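Local structure of uncharacterized protein Rv2277c (Mycobacterium tuberculosis, 5VUG) at residues T253-D256 against Y257-A260; T179-R182 against L183-A187; N73-T76 against V77-Q81; V153-N157 against A158-A162. The protein is uncharacterised, but its TIM-barrel domain belongs to the glycerophosphodiester phosphodiesterase family, so it probably hydrolyses phosphoric diesters. One frame throughout, in Å; residues are numbered along the deposited sequence.

Contact 1 (T253-D256 against Y257-A260); sequences TVDD and YRLA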
loop_
_atom_site.group_PDB
_atom_site.type_symbol
_atom_site.label_atom_id
_atom_site.label_comp_id
_atom_site.label_asym_id
_atom_site.label_seq_id
_atom_site.Cartn_x
_atom_site.Cartn_y
_atom_site.Cartn_z
ATOM N N THR A 253 -6.613 16.825 15.800
ATOM C CA THR A 253 -7.085 18.148 15.416
ATOM C C THR A 253 -8.605 18.163 15.356
ATOM O O THR A 253 -9.257 17.121 15.260
ATOM C CB THR A 253 -6.539 18.531 14.038
ATOM O OG1 THR A 253 -7.108 17.664 13.047
ATOM C CG2 THR A 253 -5.033 18.388 14.004
ATOM N N VAL A 254 -9.165 19.375 15.397
ATOM C CA VAL A 254 -10.602 19.507 15.183
ATOM C C VAL A 254 -10.993 18.957 13.817
ATOM O O VAL A 254 -12.086 18.416 13.647
ATOM C CB VAL A 254 -11.088 20.957 15.408
ATOM C CG1 VAL A 254 -10.603 21.874 14.295
ATOM C CG2 VAL A 254 -12.599 20.991 15.506
ATOM N N ASP A 255 -10.097 19.047 12.833
ATOM C CA ASP A 255 -10.390 18.477 11.525
ATOM C C ASP A 255 -10.496 16.961 11.598
ATOM O O ASP A 255 -11.375 16.360 10.966
ATOM C CB ASP A 255 -9.310 18.917 10.542
ATOM C CG ASP A 255 -9.129 20.416 10.541
ATOM O OD1 ASP A 255 -10.003 21.113 9.982
ATOM O OD2 ASP A 255 -8.146 20.900 11.149
ATOM N N ASP A 256 -9.626 16.330 12.386
ATOM C CA ASP A 256 -9.751 14.898 12.636
ATOM C C ASP A 256 -11.098 14.578 13.269
ATOM O O ASP A 256 -11.779 13.624 12.869
ATOM C CB ASP A 256 -8.634 14.432 13.569
ATOM C CG ASP A 256 -7.254 14.519 12.948
ATOM O OD1 ASP A 256 -7.131 14.515 11.699
ATOM O OD2 ASP A 256 -6.279 14.554 13.735
ATOM N N TYR A 257 -11.485 15.345 14.295
ATOM C CA TYR A 257 -12.772 15.100 14.940
ATOM C C TYR A 257 -13.928 15.262 13.961
ATOM O O TYR A 257 -14.844 14.435 13.934
ATOM C CB TYR A 257 -12.962 16.005 16.156
ATOM C CG TYR A 257 -14.294 15.769 16.829
ATOM C CD1 TYR A 257 -14.511 14.629 17.609
ATOM C CD2 TYR A 257 -15.348 16.657 16.656
ATOM C CE1 TYR A 257 -15.738 14.395 18.206
ATOM C CE2 TYR A 257 -16.567 16.440 17.246
ATOM C CZ TYR A 257 -16.763 15.314 18.021
ATOM O OH TYR A 257 -17.987 15.123 18.601
ATOM N N ARG A 258 -13.897 16.314 13.136
ATOM C CA ARG A 258 -14.977 16.528 12.179
ATOM C C ARG A 258 -15.100 15.369 11.202
ATOM O O ARG A 258 -16.217 14.949 10.865
ATOM C CB ARG A 258 -14.754 17.834 11.426
ATOM C CG ARG A 258 -14.966 19.028 12.308
ATOM C CD ARG A 258 -14.606 20.324 11.615
ATOM N NE ARG A 258 -14.709 21.421 12.564
ATOM C CZ ARG A 258 -14.182 22.625 12.385
ATOM N NH1 ARG A 258 -13.509 22.901 11.277
ATOM N NH2 ARG A 258 -14.337 23.554 13.321
ATOM N N LEU A 259 -13.968 14.841 10.730
ATOM C CA LEU A 259 -14.017 13.682 9.844
ATOM C C LEU A 259 -14.655 12.487 10.547
ATOM O O LEU A 259 -15.579 11.863 10.011
ATOM C CB LEU A 259 -12.614 13.348 9.333
ATOM C CG LEU A 259 -12.461 12.056 8.527
ATOM C CD1 LEU A 259 -13.305 12.085 7.250
ATOM C CD2 LEU A 259 -11.001 11.831 8.198
ATOM N N ALA A 260 -14.189 12.174 11.762
ATOM C CA ALA A 260 -14.723 11.038 12.516
ATOM C C ALA A 260 -16.220 11.181 12.748
ATOM O O ALA A 260 -16.977 10.206 12.640
ATOM C CB ALA A 260 -14.011 10.943 13.866
#

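Contact 2 (T179-R182 against L183-A187); sequences TRQR and LFNMA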
loop_
_atom_site.group_PDB
_atom_site.type_symbol
_atom_site.label_atom_id
_atom_site.label_comp_id
_atom_site.label_asym_id
_atom_site.label_seq_id
_atom_site.Cartn_x
_atom_site.Cartn_y
_atom_site.Cartn_z
ATOM N N THR A 179 -8.048 -6.081 10.605
ATOM C CA THR A 179 -8.544 -4.722 10.396
ATOM C C THR A 179 -7.796 -4.034 9.261
ATOM O O THR A 179 -8.412 -3.438 8.364
ATOM C CB THR A 179 -8.387 -3.918 11.690
ATOM O OG1 THR A 179 -9.236 -4.469 12.704
ATOM C CG2 THR A 179 -8.751 -2.441 11.466
ATOM N N ARG A 180 -6.461 -4.119 9.276
ATOM C CA ARG A 180 -5.655 -3.467 8.243
ATOM C C ARG A 180 -5.942 -4.046 6.863
ATOM O O ARG A 180 -6.015 -3.305 5.874
ATOM C CB ARG A 180 -4.163 -3.601 8.568
ATOM C CG ARG A 180 -3.241 -2.800 7.633
ATOM C CD ARG A 180 -1.746 -2.993 7.952
ATOM N NE ARG A 180 -1.420 -4.416 7.976
ATOM C CZ ARG A 180 -1.111 -5.106 9.072
ATOM N NH1 ARG A 180 -1.017 -4.498 10.254
ATOM N NH2 ARG A 180 -0.887 -6.409 8.982
ATOM N N GLN A 181 -6.083 -5.371 6.772
ATOM C CA GLN A 181 -6.392 -6.008 5.496
ATOM C C GLN A 181 -7.722 -5.509 4.941
ATOM O O GLN A 181 -7.832 -5.181 3.754
ATOM C CB GLN A 181 -6.442 -7.520 5.684
ATOM C CG GLN A 181 -6.686 -8.266 4.392
ATOM C CD GLN A 181 -5.465 -8.256 3.505
ATOM O OE1 GLN A 181 -4.411 -8.780 3.874
ATOM N NE2 GLN A 181 -5.588 -7.642 2.339
ATOM N N ARG A 182 -8.750 -5.440 5.795
ATOM C CA ARG A 182 -10.057 -4.998 5.325
ATOM C C ARG A 182 -10.013 -3.539 4.885
ATOM O O ARG A 182 -10.588 -3.182 3.849
ATOM C CB ARG A 182 -11.119 -5.217 6.405
ATOM C CG ARG A 182 -12.528 -5.221 5.835
ATOM C CD ARG A 182 -13.624 -5.408 6.881
ATOM N NE ARG A 182 -13.568 -6.692 7.583
ATOM C CZ ARG A 182 -13.089 -6.850 8.813
ATOM N NH1 ARG A 182 -12.609 -5.806 9.481
ATOM N NH2 ARG A 182 -13.086 -8.047 9.374
ATOM N N LEU A 183 -9.313 -2.689 5.643
ATOM C CA LEU A 183 -9.226 -1.276 5.285
ATOM C C LEU A 183 -8.487 -1.084 3.972
ATOM O O LEU A 183 -8.890 -0.260 3.143
ATOM C CB LEU A 183 -8.510 -0.499 6.386
ATOM C CG LEU A 183 -9.329 -0.238 7.646
ATOM C CD1 LEU A 183 -8.396 0.308 8.714
ATOM C CD2 LEU A 183 -10.497 0.728 7.355
ATOM N N PHE A 184 -7.387 -1.815 3.771
ATOM C CA PHE A 184 -6.637 -1.653 2.533
ATOM C C PHE A 184 -7.354 -2.279 1.343
ATOM O O PHE A 184 -7.277 -1.743 0.229
ATOM C CB PHE A 184 -5.191 -2.128 2.690
ATOM C CG PHE A 184 -4.282 -1.070 3.258
ATOM C CD1 PHE A 184 -3.818 -0.037 2.450
ATOM C CD2 PHE A 184 -3.929 -1.074 4.601
ATOM C CE1 PHE A 184 -2.997 0.960 2.962
ATOM C CE2 PHE A 184 -3.102 -0.076 5.123
ATOM C CZ PHE A 184 -2.636 0.938 4.295
ATOM N N ASN A 185 -8.064 -3.392 1.540
ATOM C CA ASN A 185 -8.894 -3.898 0.447
ATOM C C ASN A 185 -9.948 -2.871 0.048
ATOM O O ASN A 185 -10.154 -2.604 -1.141
ATOM C CB ASN A 185 -9.550 -5.229 0.827
ATOM C CG ASN A 185 -8.660 -6.431 0.538
ATOM O OD1 ASN A 185 -7.832 -6.403 -0.378
ATOM N ND2 ASN A 185 -8.832 -7.501 1.318
HETATM N N MSE A 186 -10.618 -2.268 1.026
HETATM C CA MSE A 186 -11.597 -1.245 0.670
HETATM C C MSE A 186 -10.968 -0.068 -0.086
HETATM O O MSE A 186 -11.496 0.371 -1.115
HETATM C CB MSE A 186 -12.396 -0.777 1.893
HETATM C CG MSE A 186 -13.432 -1.784 2.343
HETATM SE SE MSE A 186 -14.873 -1.947 1.030
HETATM C CE MSE A 186 -15.508 -0.104 1.090
ATOM N N ALA A 187 -9.824 0.413 0.405
ATOM C CA ALA A 187 -9.203 1.594 -0.187
ATOM C C ALA A 187 -8.664 1.304 -1.582
ATOM O O ALA A 187 -8.702 2.173 -2.461
ATOM C CB ALA A 187 -8.079 2.105 0.715
#

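Contact 3 (N73-T76 against V77-Q81); sequences NSKT and VQQLQ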
loop_
_atom_site.group_PDB
_atom_site.type_symbol
_atom_site.label_atom_id
_atom_site.label_comp_id
_atom_site.label_asym_id
_atom_site.label_seq_id
_atom_site.Cartn_x
_atom_site.Cartn_y
_atom_site.Cartn_z
ATOM N N ASN A 73 9.083 -6.206 33.546
ATOM C CA ASN A 73 9.161 -7.519 34.180
ATOM C C ASN A 73 10.503 -7.791 34.851
ATOM O O ASN A 73 10.751 -8.930 35.273
ATOM C CB ASN A 73 8.758 -8.647 33.216
ATOM C CG ASN A 73 9.687 -8.782 32.026
ATOM O OD1 ASN A 73 10.787 -8.219 31.996
ATOM N ND2 ASN A 73 9.254 -9.561 31.038
ATOM N N SER A 74 11.374 -6.792 34.955
ATOM C CA SER A 74 12.591 -6.949 35.743
ATOM C C SER A 74 12.414 -6.503 37.188
ATOM O O SER A 74 13.368 -6.597 37.971
ATOM C CB SER A 74 13.775 -6.214 35.098
ATOM O OG SER A 74 13.674 -4.805 35.274
ATOM N N LYS A 75 11.219 -6.028 37.553
ATOM C CA LYS A 75 10.947 -5.513 38.887
ATOM C C LYS A 75 9.661 -6.117 39.432
ATOM O O LYS A 75 8.736 -6.432 38.681
ATOM C CB LYS A 75 10.819 -3.978 38.883
ATOM C CG LYS A 75 12.065 -3.242 38.379
ATOM C CD LYS A 75 12.028 -1.773 38.779
ATOM C CE LYS A 75 13.222 -0.997 38.212
ATOM N NZ LYS A 75 14.551 -1.516 38.662
ATOM N N THR A 76 9.616 -6.278 40.751
ATOM C CA THR A 76 8.393 -6.684 41.426
ATOM C C THR A 76 7.415 -5.516 41.445
ATOM O O THR A 76 7.788 -4.361 41.229
ATOM C CB THR A 76 8.705 -7.044 42.874
ATOM O OG1 THR A 76 9.173 -5.868 43.547
ATOM C CG2 THR A 76 9.779 -8.111 42.944
ATOM N N VAL A 77 6.143 -5.823 41.715
ATOM C CA VAL A 77 5.146 -4.758 41.777
ATOM C C VAL A 77 5.482 -3.770 42.890
ATOM O O VAL A 77 5.274 -2.560 42.748
ATOM C CB VAL A 77 3.720 -5.336 41.893
ATOM C CG1 VAL A 77 3.527 -6.037 43.222
ATOM C CG2 VAL A 77 2.677 -4.228 41.709
ATOM N N GLN A 78 6.010 -4.262 44.013
ATOM C CA GLN A 78 6.382 -3.354 45.093
ATOM C C GLN A 78 7.447 -2.367 44.631
ATOM O O GLN A 78 7.373 -1.171 44.936
ATOM C CB GLN A 78 6.850 -4.146 46.315
ATOM C CG GLN A 78 7.185 -3.274 47.518
ATOM C CD GLN A 78 7.473 -4.086 48.772
ATOM O OE1 GLN A 78 7.125 -5.264 48.859
ATOM N NE2 GLN A 78 8.112 -3.454 49.751
ATOM N N GLN A 79 8.420 -2.843 43.849
ATOM C CA GLN A 79 9.443 -1.956 43.300
ATOM C C GLN A 79 8.865 -0.985 42.277
ATOM O O GLN A 79 9.237 0.196 42.264
ATOM C CB GLN A 79 10.563 -2.787 42.679
ATOM C CG GLN A 79 11.338 -3.580 43.716
ATOM C CD GLN A 79 12.259 -4.612 43.116
ATOM O OE1 GLN A 79 12.049 -5.085 42.001
ATOM N NE2 GLN A 79 13.297 -4.968 43.860
ATOM N N LEU A 80 7.971 -1.463 41.404
ATOM C CA LEU A 80 7.398 -0.606 40.371
ATOM C C LEU A 80 6.573 0.515 40.979
ATOM O O LEU A 80 6.606 1.651 40.493
ATOM C CB LEU A 80 6.529 -1.437 39.425
ATOM C CG LEU A 80 7.308 -2.413 38.544
ATOM C CD1 LEU A 80 6.405 -3.520 38.021
ATOM C CD2 LEU A 80 7.949 -1.662 37.406
ATOM N N GLN A 81 5.814 0.212 42.034
ATOM C CA GLN A 81 4.948 1.221 42.634
ATOM C C GLN A 81 5.724 2.289 43.392
ATOM O O GLN A 81 5.135 3.306 43.783
ATOM C CB GLN A 81 3.890 0.561 43.522
ATOM C CG GLN A 81 2.842 -0.216 42.743
ATOM C CD GLN A 81 1.757 -0.781 43.640
ATOM O OE1 GLN A 81 1.975 -1.759 44.358
ATOM N NE2 GLN A 81 0.585 -0.161 43.612
#

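Contact 4 (V153-N157 against A158-A162); sequences VYSTN and ADITA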
loop_
_atom_site.group_PDB
_atom_site.type_symbol
_atom_site.label_atom_id
_atom_site.label_comp_id
_atom_site.label_asym_id
_atom_site.label_seq_id
_atom_site.Cartn_x
_atom_site.Cartn_y
_atom_site.Cartn_z
ATOM N N VAL A 153 -9.717 -6.053 25.150
ATOM C CA VAL A 153 -8.283 -6.277 24.996
ATOM C C VAL A 153 -7.874 -5.952 23.567
ATOM O O VAL A 153 -8.453 -6.481 22.611
ATOM C CB VAL A 153 -7.908 -7.718 25.364
ATOM C CG1 VAL A 153 -6.429 -7.963 25.080
ATOM C CG2 VAL A 153 -8.245 -7.974 26.849
ATOM N N TYR A 154 -6.847 -5.109 23.428
ATOM C CA TYR A 154 -6.295 -4.707 22.144
ATOM C C TYR A 154 -4.815 -5.070 22.075
ATOM O O TYR A 154 -4.115 -5.059 23.086
ATOM C CB TYR A 154 -6.435 -3.178 21.911
ATOM C CG TYR A 154 -5.921 -2.806 20.541
ATOM C CD1 TYR A 154 -6.722 -2.987 19.414
ATOM C CD2 TYR A 154 -4.630 -2.323 20.359
ATOM C CE1 TYR A 154 -6.252 -2.708 18.148
ATOM C CE2 TYR A 154 -4.142 -2.034 19.090
ATOM C CZ TYR A 154 -4.959 -2.219 17.990
ATOM O OH TYR A 154 -4.472 -1.936 16.731
ATOM N N SER A 155 -4.336 -5.379 20.864
ATOM C CA SER A 155 -2.902 -5.455 20.595
ATOM C C SER A 155 -2.652 -5.222 19.110
ATOM O O SER A 155 -3.476 -5.589 18.268
ATOM C CB SER A 155 -2.309 -6.812 21.007
ATOM O OG SER A 155 -0.902 -6.861 20.792
ATOM N N THR A 156 -1.489 -4.636 18.789
ATOM C CA THR A 156 -1.053 -4.653 17.392
ATOM C C THR A 156 -0.579 -6.035 16.942
ATOM O O THR A 156 -0.414 -6.253 15.733
ATOM C CB THR A 156 0.086 -3.653 17.152
ATOM O OG1 THR A 156 1.201 -4.010 17.976
ATOM C CG2 THR A 156 -0.347 -2.205 17.466
ATOM N N ASN A 157 -0.370 -6.966 17.873
ATOM C CA ASN A 157 0.305 -8.236 17.623
ATOM C C ASN A 157 -0.736 -9.351 17.590
ATOM O O ASN A 157 -1.415 -9.604 18.592
ATOM C CB ASN A 157 1.326 -8.484 18.737
ATOM C CG ASN A 157 2.177 -9.717 18.503
ATOM O OD1 ASN A 157 1.716 -10.727 17.972
ATOM N ND2 ASN A 157 3.436 -9.641 18.919
ATOM N N ALA A 158 -0.840 -10.027 16.445
ATOM C CA ALA A 158 -1.841 -11.076 16.277
ATOM C C ALA A 158 -1.673 -12.208 17.284
ATOM O O ALA A 158 -2.661 -12.860 17.649
ATOM C CB ALA A 158 -1.783 -11.620 14.849
ATOM N N ASP A 159 -0.443 -12.472 17.735
ATOM C CA ASP A 159 -0.244 -13.559 18.692
ATOM C C ASP A 159 -0.852 -13.225 20.046
ATOM O O ASP A 159 -1.335 -14.122 20.749
ATOM C CB ASP A 159 1.244 -13.853 18.869
ATOM C CG ASP A 159 1.905 -14.339 17.598
ATOM O OD1 ASP A 159 1.229 -14.997 16.777
ATOM O OD2 ASP A 159 3.115 -14.070 17.428
ATOM N N ILE A 160 -0.819 -11.949 20.429
ATOM C CA ILE A 160 -1.439 -11.519 21.678
ATOM C C ILE A 160 -2.962 -11.580 21.571
ATOM O O ILE A 160 -3.642 -12.066 22.483
ATOM C CB ILE A 160 -0.917 -10.122 22.072
ATOM C CG1 ILE A 160 0.587 -10.207 22.366
ATOM C CG2 ILE A 160 -1.665 -9.586 23.273
ATOM C CD1 ILE A 160 1.225 -8.889 22.698
ATOM N N THR A 161 -3.518 -11.081 20.460
ATOM C CA THR A 161 -4.953 -11.210 20.208
ATOM C C THR A 161 -5.414 -12.663 20.323
ATOM O O THR A 161 -6.421 -12.955 20.975
ATOM C CB THR A 161 -5.290 -10.664 18.810
ATOM O OG1 THR A 161 -4.877 -9.298 18.715
ATOM C CG2 THR A 161 -6.789 -10.754 18.532
ATOM N N ALA A 162 -4.692 -13.588 19.683
ATOM C CA ALA A 162 -5.106 -14.989 19.700
ATOM C C ALA A 162 -5.036 -15.575 21.108
ATOM O O ALA A 162 -5.928 -16.330 21.520
ATOM C CB ALA A 162 -4.247 -15.805 18.732
HETATM O O HOH W 1 -6.861 -7.709 19.841
HETATM O O HOH W 2 -3.628 -7.854 16.755
HETATM O O HOH W 3 4.833 -12.297 19.017
#

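Contact 1 (T253-D256 against Y257-A260)
Asp256, whose carbonyl oxygen takes the N-H of Ala260 one turn further on, has its carboxylate OD2 gripped by two backbone N-H groups: Thr253 N, 3.1 Å from Asp256 OD2, and Lys252 N. The bond from Thr253 meets OD2 from above the carboxylate plane, 47° out of it. In return Asp256 N donates to Thr253 OG1 at 2.9 Å, which completes a capping box with Thr253 as N-cap of helix 254-263. This helix links strands 245-249 and 267-270 in a beta-alpha-beta unit of the TIM barrel. The other carboxylate oxygen, Asp256 OD1, accepts from His207 NE2, tying the cap to a neighbouring part of the fold.

Past the cap the helix runs regularly; its shortest bond here joins Arg258 N to Val254 O at 2.8 Å. The aliphatic base of Arg258 leans over the same carbonyl, and its chain then stays extended from CG to NE. Val254 meets it from one side, laying its methyl groups over one face of the guanidinium, with CG2 3.6 Å from Arg258 NE. Asp255 approaches the same group without bonding to it. Its carboxylate stands nearly perpendicular to the guanidinium, the planes 85° apart, and OD1 lies well out of the guanidinium plane, 4.1 Å from Arg258 NH1, where the opposite charges probably attract, although no N-H points at the oxygen.

Contact 2 (T179-R182 against L183-A187)
Four successive bonds reach back one turn along helix 176-189, from Leu183 N to Thr179 O and onward to Met186 N with Arg182 O, in unbroken alpha-helical geometry. The side chains carried by this turn face different neighbours. Thr179 and Leu183 lie side by side and point the same way, Thr179 CG2 3.9 Å from Leu183 CD1, towards strand 201-205 of the barrel.

On another flank, Arg180 CG lies beside the CD2-CE2 edge of the Phe184 ring, 3.6 Å from CD2. The carbonyl oxygen of Arg180 is also at the edge of that ring, near its plane, 3.3 Å from Phe184 CD2. Arg180 starts out with CG trans to its own amide nitrogen (chi1 -173°) and bends at chi3, carrying the guanidinium to Glu214 and Ser223 of the second subunit; NH1 forms a salt bridge with that glutamate and NE donates to the serine OG.

Gln181 and Asn185 bring their amides together with the planes 40° apart. The nearest polar atoms, Gln181 NE2 and Asn185 ND2, are 3.4 Å apart, but both are donors and do not bond to each other. Each nitrogen instead has its own backbone acceptor: Ala224 O of the second subunit for Gln181, Asp193 O of the same chain for Asn185. Closeness therefore does not mean pairing here; one row of helical side chains divides its polar groups between the subunit interface and its own fold.

Contact 3 (N73-T76 against V77-Q81)
Thr76 and Gln79 exchange two hydrogen bonds at the start of helix 77-80, and these make up the tight part of the contact. Gln79 N donates to Thr76 OG1 over 3.1 Å; the hydroxyl oxygen can accept it because chi1 of 64° sets OG1 between the threonine's own N and C, turned to the first turn of the helix. In the reverse direction Thr76 N donates to Gln79 OE1 at 3.0 Å, the donor tilted 34° from the plane of the amide carbonyl. With CG of the glutamine beside its own backbone N (chi1 -67°), the otherwise extended chain runs back alongside Thr76, bringing Gln79 CG within 3.2 Å of Thr76 OG1. Gln79 OE1 also sits 3.3 Å from Lys75 CA, where the lysine and glutamine side chains cross at about a right angle.

Next to the box is one apolar contact. Leu80, the buried member, bonds through its backbone N to Thr76 O and sets its CG 3.9 Å from Lys75 CB. From there Lys75 runs off the helix, its side chain touching Leu62. Val77 N donates to Asp51 OD1 of a preceding loop.

The solvent side is much looser. Gln78 is exposed, as is Gln79, and runs out extended, its CB merely grazing Thr76 OG1 at 4.0 Å. Reciprocal bonds between the N-cap residue and the residue three positions on, side chain to backbone in both directions, define the capping box, built here from a threonine and a glutamine at the head of a short helix.

Contact 4 (V153-N157 against A158-A162)
The turn from strand 151-154 into helix 158-165 belongs to a beta-alpha-beta unit of the TIM barrel, and two small side-chain motifs shape it. Asn157 is the N-cap: with CG swung opposite its backbone N (chi1 -175°), OD1 accepts from Asp159 N at 2.8 Å. Its carbonyl oxygen takes Thr161 N in a nearly straight bond of 170° at the hydrogen and Ile160 N in a weak, bent one. Just before it, Ser155 OG accepts from Asn157 N, 3.0 Å away, in an ST turn, and is also bonded to Leu126 O.

Ile160 closes over this serine: CG2 lies 3.6 Å from Ser155 CB, while CD1 reaches on towards Asn157 CB. Water does the bridging elsewhere. One molecule donates to Ser155 O, 2.7 Å away, and is hydrogen-bonded to Thr161 OG1; another accepts from Asn157 ND2 and donates to Asp159 OD2.

The asparagine thus uses OD1 on the backbone N-H of Asp159 and ND2, through a water, on the same residue's carboxylate, while Ile160 packs against a serine whose OG is bonded on both sides of the turn, to Asn157 N and Leu126 O.

How the contacts relate
Three of the four contacts show how a helix is opened, with threonine caps in contacts 1 and 3 and an asparagine in contact 4, whereas contact 2 lies within a helix already under way. Contacts 2 and 4 are closest neighbours, about 6 Å between nearest atoms, and Ala158 and Thr156 touch helix 176-189 directly. Both also meet the second subunit. Of the distances from contacts 1, 2 and 4 to a bound glycerol, that of contact 4 is the shortest, about 5 Å from the side chain of Thr156, against about 11 Å for Arg180 and 12 Å for Asp256. Contact 3 stands apart, its centre about 40 Å from that of contact 2, across the centre of the chain.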